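Local coordinates for protein minor fimbrium anchoring subunit Mfa2 (Porphyromonas gingivalis, PDB 5NFI) that anchors the minor (Mfa1) fimbriae in the outer membrane through its interaction with Mfa1 and regulates their length, without being part of the fimbrium itself, at residues Y66-W71 / A115-V120; N248-R253 / I271-W276. All coordinates share one frame; numbering follows the deposited sequence.

Interaction 1 of 2, residues Y66-W71 / A115-V120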
loop_
_atom_site.group_PDB
_atom_site.type_symbol
_atom_site.label_atom_id
_atom_site.label_comp_id
_atom_site.label_asym_id
_atom_site.label_seq_id
_atom_site.Cartn_x
_atom_site.Cartn_y
_atom_site.Cartn_z
ATOM N N TYR A 66 5.020 23.652 -8.788
ATOM C CA TYR A 66 4.028 22.598 -8.726
ATOM C C TYR A 66 4.660 21.310 -8.255
ATOM O O TYR A 66 5.848 21.073 -8.451
ATOM C CB TYR A 66 3.367 22.365 -10.081
ATOM C CG TYR A 66 2.603 23.534 -10.654
ATOM C CD1 TYR A 66 3.258 24.544 -11.350
ATOM C CD2 TYR A 66 1.219 23.608 -10.537
ATOM C CE1 TYR A 66 2.556 25.603 -11.893
ATOM C CE2 TYR A 66 0.514 24.662 -11.072
ATOM C CZ TYR A 66 1.182 25.657 -11.753
ATOM O OH TYR A 66 0.481 26.712 -12.294
ATOM N N THR A 67 3.847 20.482 -7.616
ATOM C CA THR A 67 4.247 19.126 -7.302
ATOM C C THR A 67 3.220 18.216 -7.951
ATOM O O THR A 67 2.031 18.552 -8.035
ATOM C CB THR A 67 4.318 18.867 -5.785
ATOM O OG1 THR A 67 5.019 19.937 -5.145
ATOM C CG2 THR A 67 5.034 17.557 -5.515
ATOM N N ILE A 68 3.683 17.074 -8.431
ATOM C CA ILE A 68 2.801 16.131 -9.072
ATOM C C ILE A 68 2.648 14.883 -8.206
ATOM O O ILE A 68 3.635 14.337 -7.710
ATOM C CB ILE A 68 3.318 15.787 -10.470
ATOM C CG1 ILE A 68 2.620 16.690 -11.488
ATOM C CG2 ILE A 68 3.088 14.324 -10.800
ATOM C CD1 ILE A 68 3.280 16.742 -12.830
ATOM N N PHE A 69 1.404 14.457 -8.000
ATOM C CA PHE A 69 1.119 13.211 -7.294
ATOM C C PHE A 69 0.614 12.185 -8.301
ATOM O O PHE A 69 -0.234 12.492 -9.142
ATOM C CB PHE A 69 0.090 13.435 -6.182
ATOM C CG PHE A 69 0.490 14.499 -5.181
ATOM C CD1 PHE A 69 1.816 14.664 -4.807
ATOM C CD2 PHE A 69 -0.458 15.340 -4.626
ATOM C CE1 PHE A 69 2.187 15.637 -3.898
ATOM C CE2 PHE A 69 -0.090 16.317 -3.721
ATOM C CZ PHE A 69 1.236 16.461 -3.359
ATOM N N ALA A 70 1.139 10.971 -8.248
ATOM C CA ALA A 70 0.746 10.002 -9.263
ATOM C C ALA A 70 0.277 8.678 -8.657
ATOM O O ALA A 70 0.898 8.112 -7.747
ATOM C CB ALA A 70 1.887 9.762 -10.243
ATOM N N TRP A 71 -0.820 8.176 -9.201
ATOM C CA TRP A 71 -1.396 6.948 -8.703
ATOM C C TRP A 71 -1.522 5.930 -9.805
ATOM O O TRP A 71 -2.038 6.232 -10.879
ATOM C CB TRP A 71 -2.752 7.221 -8.077
ATOM C CG TRP A 71 -2.665 8.018 -6.816
ATOM C CD1 TRP A 71 -2.736 9.376 -6.691
ATOM C CD2 TRP A 71 -2.498 7.497 -5.488
ATOM N NE1 TRP A 71 -2.628 9.737 -5.363
ATOM C CE2 TRP A 71 -2.480 8.601 -4.605
ATOM C CE3 TRP A 71 -2.364 6.206 -4.959
ATOM C CZ2 TRP A 71 -2.344 8.450 -3.227
ATOM C CZ3 TRP A 71 -2.218 6.059 -3.583
ATOM C CH2 TRP A 71 -2.215 7.173 -2.735
ATOM N N ALA A 115 3.549 7.821 -6.558
ATOM C CA ALA A 115 4.785 8.574 -6.708
ATOM C C ALA A 115 4.586 10.045 -6.357
ATOM O O ALA A 115 3.521 10.620 -6.613
ATOM C CB ALA A 115 5.322 8.442 -8.125
ATOM N N THR A 116 5.605 10.646 -5.755
ATOM C CA THR A 116 5.669 12.097 -5.666
ATOM C C THR A 116 6.842 12.534 -6.517
ATOM O O THR A 116 7.945 12.016 -6.371
ATOM C CB THR A 116 5.853 12.610 -4.228
ATOM O OG1 THR A 116 4.755 12.174 -3.404
ATOM C CG2 THR A 116 5.915 14.127 -4.217
ATOM N N SER A 117 6.593 13.454 -7.436
ATOM C CA SER A 117 7.672 14.059 -8.201
ATOM C C SER A 117 8.388 15.107 -7.345
ATOM O O SER A 117 7.882 15.520 -6.295
ATOM C CB SER A 117 7.134 14.711 -9.472
ATOM O OG SER A 117 6.613 15.996 -9.172
ATOM N N PRO A 118 9.568 15.549 -7.791
ATOM C CA PRO A 118 10.092 16.723 -7.096
ATOM C C PRO A 118 9.259 17.954 -7.429
ATOM O O PRO A 118 8.407 17.907 -8.310
ATOM C CB PRO A 118 11.523 16.853 -7.632
ATOM C CG PRO A 118 11.529 16.092 -8.923
ATOM C CD PRO A 118 10.509 15.000 -8.780
ATOM N N VAL A 119 9.490 19.036 -6.702
ATOM C CA VAL A 119 8.893 20.300 -7.040
ATOM C C VAL A 119 9.485 20.787 -8.351
ATOM O O VAL A 119 10.713 20.878 -8.504
ATOM C CB VAL A 119 9.140 21.349 -5.962
ATOM C CG1 VAL A 119 8.526 22.693 -6.383
ATOM C CG2 VAL A 119 8.600 20.880 -4.636
ATOM N N VAL A 120 8.606 21.095 -9.298
ATOM C CA VAL A 120 9.017 21.625 -10.587
ATOM C C VAL A 120 8.498 23.037 -10.719
ATOM O O VAL A 120 7.729 23.497 -9.870
ATOM C CB VAL A 120 8.506 20.761 -11.748
ATOM C CG1 VAL A 120 9.082 19.358 -11.645
ATOM C CG2 VAL A 120 6.991 20.719 -11.761
#

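Interaction 2 of 2, residues N248-R253 / I271-W276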
loop_
_atom_site.group_PDB
_atom_site.type_symbol
_atom_site.label_atom_id
_atom_site.label_comp_id
_atom_site.label_asym_id
_atom_site.label_seq_id
_atom_site.Cartn_x
_atom_site.Cartn_y
_atom_site.Cartn_z
ATOM N N ASN A 248 7.618 -5.983 -0.392
ATOM C CA ASN A 248 6.146 -6.016 -0.484
ATOM C C ASN A 248 5.541 -7.417 -0.369
ATOM O O ASN A 248 4.356 -7.618 -0.631
ATOM C CB ASN A 248 5.681 -5.381 -1.803
ATOM C CG ASN A 248 6.002 -3.911 -1.879
ATOM O OD1 ASN A 248 7.047 -3.508 -2.397
ATOM N ND2 ASN A 248 5.118 -3.095 -1.340
ATOM N N ASP A 249 6.360 -8.387 0.019
ATOM C CA ASP A 249 5.892 -9.750 0.193
ATOM C C ASP A 249 6.362 -10.290 1.524
ATOM O O ASP A 249 7.531 -10.173 1.876
ATOM C CB ASP A 249 6.375 -10.629 -0.951
ATOM C CG ASP A 249 5.587 -10.394 -2.214
ATOM O OD1 ASP A 249 5.715 -9.288 -2.769
ATOM O OD2 ASP A 249 4.833 -11.301 -2.643
ATOM N N PHE A 250 5.444 -10.870 2.281
ATOM C CA PHE A 250 5.762 -11.230 3.649
ATOM C C PHE A 250 5.339 -12.663 3.960
ATOM O O PHE A 250 4.148 -12.962 4.029
ATOM C CB PHE A 250 5.105 -10.240 4.617
ATOM C CG PHE A 250 5.627 -8.836 4.493
ATOM C CD1 PHE A 250 5.062 -7.947 3.579
ATOM C CD2 PHE A 250 6.681 -8.399 5.283
ATOM C CE1 PHE A 250 5.541 -6.653 3.450
ATOM C CE2 PHE A 250 7.176 -7.094 5.163
ATOM C CZ PHE A 250 6.600 -6.219 4.237
ATOM N N ASP A 251 6.320 -13.552 4.112
ATOM C CA ASP A 251 6.031 -14.916 4.527
ATOM C C ASP A 251 6.176 -14.962 6.039
ATOM O O ASP A 251 7.249 -14.707 6.576
ATOM C CB ASP A 251 6.947 -15.942 3.859
ATOM C CG ASP A 251 6.282 -17.310 3.733
ATOM O OD1 ASP A 251 5.165 -17.471 4.268
ATOM O OD2 ASP A 251 6.856 -18.237 3.113
ATOM N N ILE A 252 5.070 -15.249 6.714
ATOM C CA ILE A 252 5.022 -15.220 8.171
ATOM C C ILE A 252 4.687 -16.586 8.719
ATOM O O ILE A 252 3.721 -17.228 8.276
ATOM C CB ILE A 252 3.981 -14.211 8.684
ATOM C CG1 ILE A 252 4.220 -12.846 8.034
ATOM C CG2 ILE A 252 4.006 -14.146 10.217
ATOM C CD1 ILE A 252 3.290 -11.776 8.510
ATOM N N ARG A 253 5.492 -17.040 9.672
ATOM C CA ARG A 253 5.181 -18.286 10.353
ATOM C C ARG A 253 4.880 -18.063 11.829
ATOM O O ARG A 253 5.619 -17.385 12.539
ATOM C CB ARG A 253 6.312 -19.292 10.201
ATOM C CG ARG A 253 5.992 -20.607 10.879
ATOM C CD ARG A 253 7.026 -21.650 10.572
ATOM N NE ARG A 253 6.817 -22.820 11.402
ATOM C CZ ARG A 253 7.770 -23.395 12.131
ATOM N NH1 ARG A 253 9.010 -22.912 12.113
ATOM N NH2 ARG A 253 7.487 -24.466 12.861
ATOM N N ILE A 271 7.231 -16.208 16.292
ATOM C CA ILE A 271 6.787 -15.612 15.055
ATOM C C ILE A 271 7.985 -15.371 14.122
ATOM O O ILE A 271 8.923 -14.643 14.451
ATOM C CB ILE A 271 6.002 -14.309 15.315
ATOM C CG1 ILE A 271 5.859 -13.511 14.018
ATOM C CG2 ILE A 271 6.675 -13.477 16.383
ATOM C CD1 ILE A 271 4.964 -12.296 14.138
ATOM N N TRP A 272 7.960 -16.049 12.980
ATOM C CA TRP A 272 8.982 -15.910 11.957
ATOM C C TRP A 272 8.465 -14.991 10.861
ATOM O O TRP A 272 7.307 -15.112 10.452
ATOM C CB TRP A 272 9.349 -17.271 11.353
ATOM C CG TRP A 272 9.935 -18.265 12.308
ATOM C CD1 TRP A 272 9.270 -18.971 13.277
ATOM C CD2 TRP A 272 11.297 -18.712 12.357
ATOM N NE1 TRP A 272 10.138 -19.809 13.939
ATOM C CE2 TRP A 272 11.387 -19.671 13.390
ATOM C CE3 TRP A 272 12.452 -18.378 11.644
ATOM C CZ2 TRP A 272 12.588 -20.297 13.721
ATOM C CZ3 TRP A 272 13.638 -19.004 11.971
ATOM C CH2 TRP A 272 13.700 -19.952 13.003
ATOM N N ILE A 273 9.312 -14.079 10.387
ATOM C CA ILE A 273 8.986 -13.236 9.235
ATOM C C ILE A 273 10.155 -13.236 8.253
ATOM O O ILE A 273 11.297 -12.933 8.618
ATOM C CB ILE A 273 8.649 -11.790 9.635
ATOM C CG1 ILE A 273 7.463 -11.770 10.588
ATOM C CG2 ILE A 273 8.269 -10.963 8.391
ATOM C CD1 ILE A 273 7.079 -10.392 11.075
ATOM N N ASN A 274 9.849 -13.619 7.016
ATOM C CA ASN A 274 10.824 -13.763 5.944
ATOM C C ASN A 274 12.084 -14.493 6.384
ATOM O O ASN A 274 13.203 -14.127 6.019
ATOM C CB ASN A 274 11.151 -12.385 5.363
ATOM C CG ASN A 274 9.961 -11.788 4.627
ATOM O OD1 ASN A 274 8.917 -12.442 4.490
ATOM N ND2 ASN A 274 10.096 -10.553 4.162
ATOM N N GLY A 275 11.897 -15.545 7.170
ATOM C CA GLY A 275 13.000 -16.406 7.552
ATOM C C GLY A 275 13.762 -15.946 8.779
ATOM O O GLY A 275 14.706 -16.583 9.186
ATOM N N TRP A 276 13.365 -14.825 9.361
ATOM C CA TRP A 276 13.974 -14.383 10.609
ATOM C C TRP A 276 13.082 -14.693 11.801
ATOM O O TRP A 276 11.862 -14.540 11.737
ATOM C CB TRP A 276 14.256 -12.886 10.566
ATOM C CG TRP A 276 15.112 -12.457 9.417
ATOM C CD1 TRP A 276 14.686 -11.930 8.226
ATOM C CD2 TRP A 276 16.540 -12.496 9.352
ATOM N NE1 TRP A 276 15.766 -11.643 7.424
ATOM C CE2 TRP A 276 16.914 -11.982 8.090
ATOM C CE3 TRP A 276 17.536 -12.908 10.236
ATOM C CZ2 TRP A 276 18.247 -11.875 7.689
ATOM C CZ3 TRP A 276 18.867 -12.800 9.836
ATOM C CH2 TRP A 276 19.208 -12.288 8.571
#

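Interaction 1 of 2, residues Y66-W71 / A115-V120
Ser117 meets Ile68 with both its backbone and its side chain. Its amide N gives a nearly straight bond (173°) to Ile68 O, in the plane of that carbonyl, while Ser117 OG takes the hydrogen of Ile68 N at 3.2 Å. With chi1 at 82°, OG sits between its own N and carbonyl carbon, and from there it also donates to Pro118 O at 2.8 Å. The hydroxyl thus stands where a strand carbonyl would otherwise receive Ile68 N, and it spans the place where the partner chain bows out. These bonds tie strand 64-72 to strand 113-122, an antiparallel pair of strands in what is probably a transthyretin-like fold, consistent with the fimbrillin superfamily to which Mfa2 belongs. The register slips by one residue across the bow: Ala70 faces Ala115 and Tyr66 faces Val120, each pair doubly hydrogen-bonded, with Ala70 N 2.9 Å from Ala115 O. On the Phe69 side, Thr116 CG2 lies at the ring edge, 4.0 Å from Phe69 CE1. The same methyl meets Thr67 CG2 at 3.8 Å, the two threonines slanting across one another, and Thr67 OG1 lies against Val119 CG2 at 3.7 Å. Thr116 OG1 is hydrogen-bonded to Tyr114 OH, and the Phe69 ring meets Phe33. The other face, with Ile68, Ala70 and Val120, packs on Val7, Phe9 and Val5 of strand 3-10.

Interaction 2 of 2, residues N248-R253 / I271-W276
Ile252 and Ile273 sit opposite each other as a non-hydrogen-bonded pair, with Ile252 CG2 4.2 Å from Ile273 CG1. They lie where strand 249-258 pairs with strand 266-273 in an antiparallel beta hairpin. The same Ile252 methyl reaches Ile271 CG1, and Ile273 CG2 comes to the edge of the Phe250 ring, 4.3 Å from CD2. Helix 229-233 covers this apolar face: Leu229 touches both Ile252 and Ile273, and Ile233 touches Phe250 and Ile273. Next to the isoleucines, the backbones of Arg253 and Trp272 exchange two hydrogen bonds, Trp272 N to Arg253 O at 2.7 Å among them.

Beyond Ile273 the chain leaves the pairing in a type I' turn to Trp276, but Asn274 keeps hold of the neighbouring strand. Its N donates to Asp251 O, and its side chain takes over from the backbone: OD1 accepts Asp251 N at 2.8 Å, nearly along the amide C=O axis (171°). Chi1 of -68° sets CG beside the Asn274 N, which lets the amide run on along strand 249-258; its plane is only 20° from that of the Phe250 ring. ND2 adds a weak bond to Asp249 O.

On the opposite face Arg253 and Trp272 run side by side, their CB atoms 3.8 Å apart. The arginine chain is extended, with CG anti to N, and its guanidinium is salt-bridged to Asp151. Arg253 NH1 lies over one face of the indole, 3.8 Å from Trp272 NE1, which itself bonds to Gln270 OE1.

Overall arrangement
Interactions 1 and 2 lie on opposite sides of the chain's centre, with their own centres 33 Å apart and their nearest atoms about 12 Å apart, so they do not touch. Along the chain interaction 1 is complete before interaction 2 begins. Strand 133-151 connects them: it pairs antiparallel with strand 113-122 of the first contact and parallel with strand 249-258 of the second. Leu139, Thr135 and Ile133 touch side chains of segment 115-120, while Arg145, Thr147 and Ser149 form backbone hydrogen bonds with segment 248-253. Both contacts also use a side chain, Ser117 or Asn274, to accept a strand amide where regular backbone pairing is interrupted.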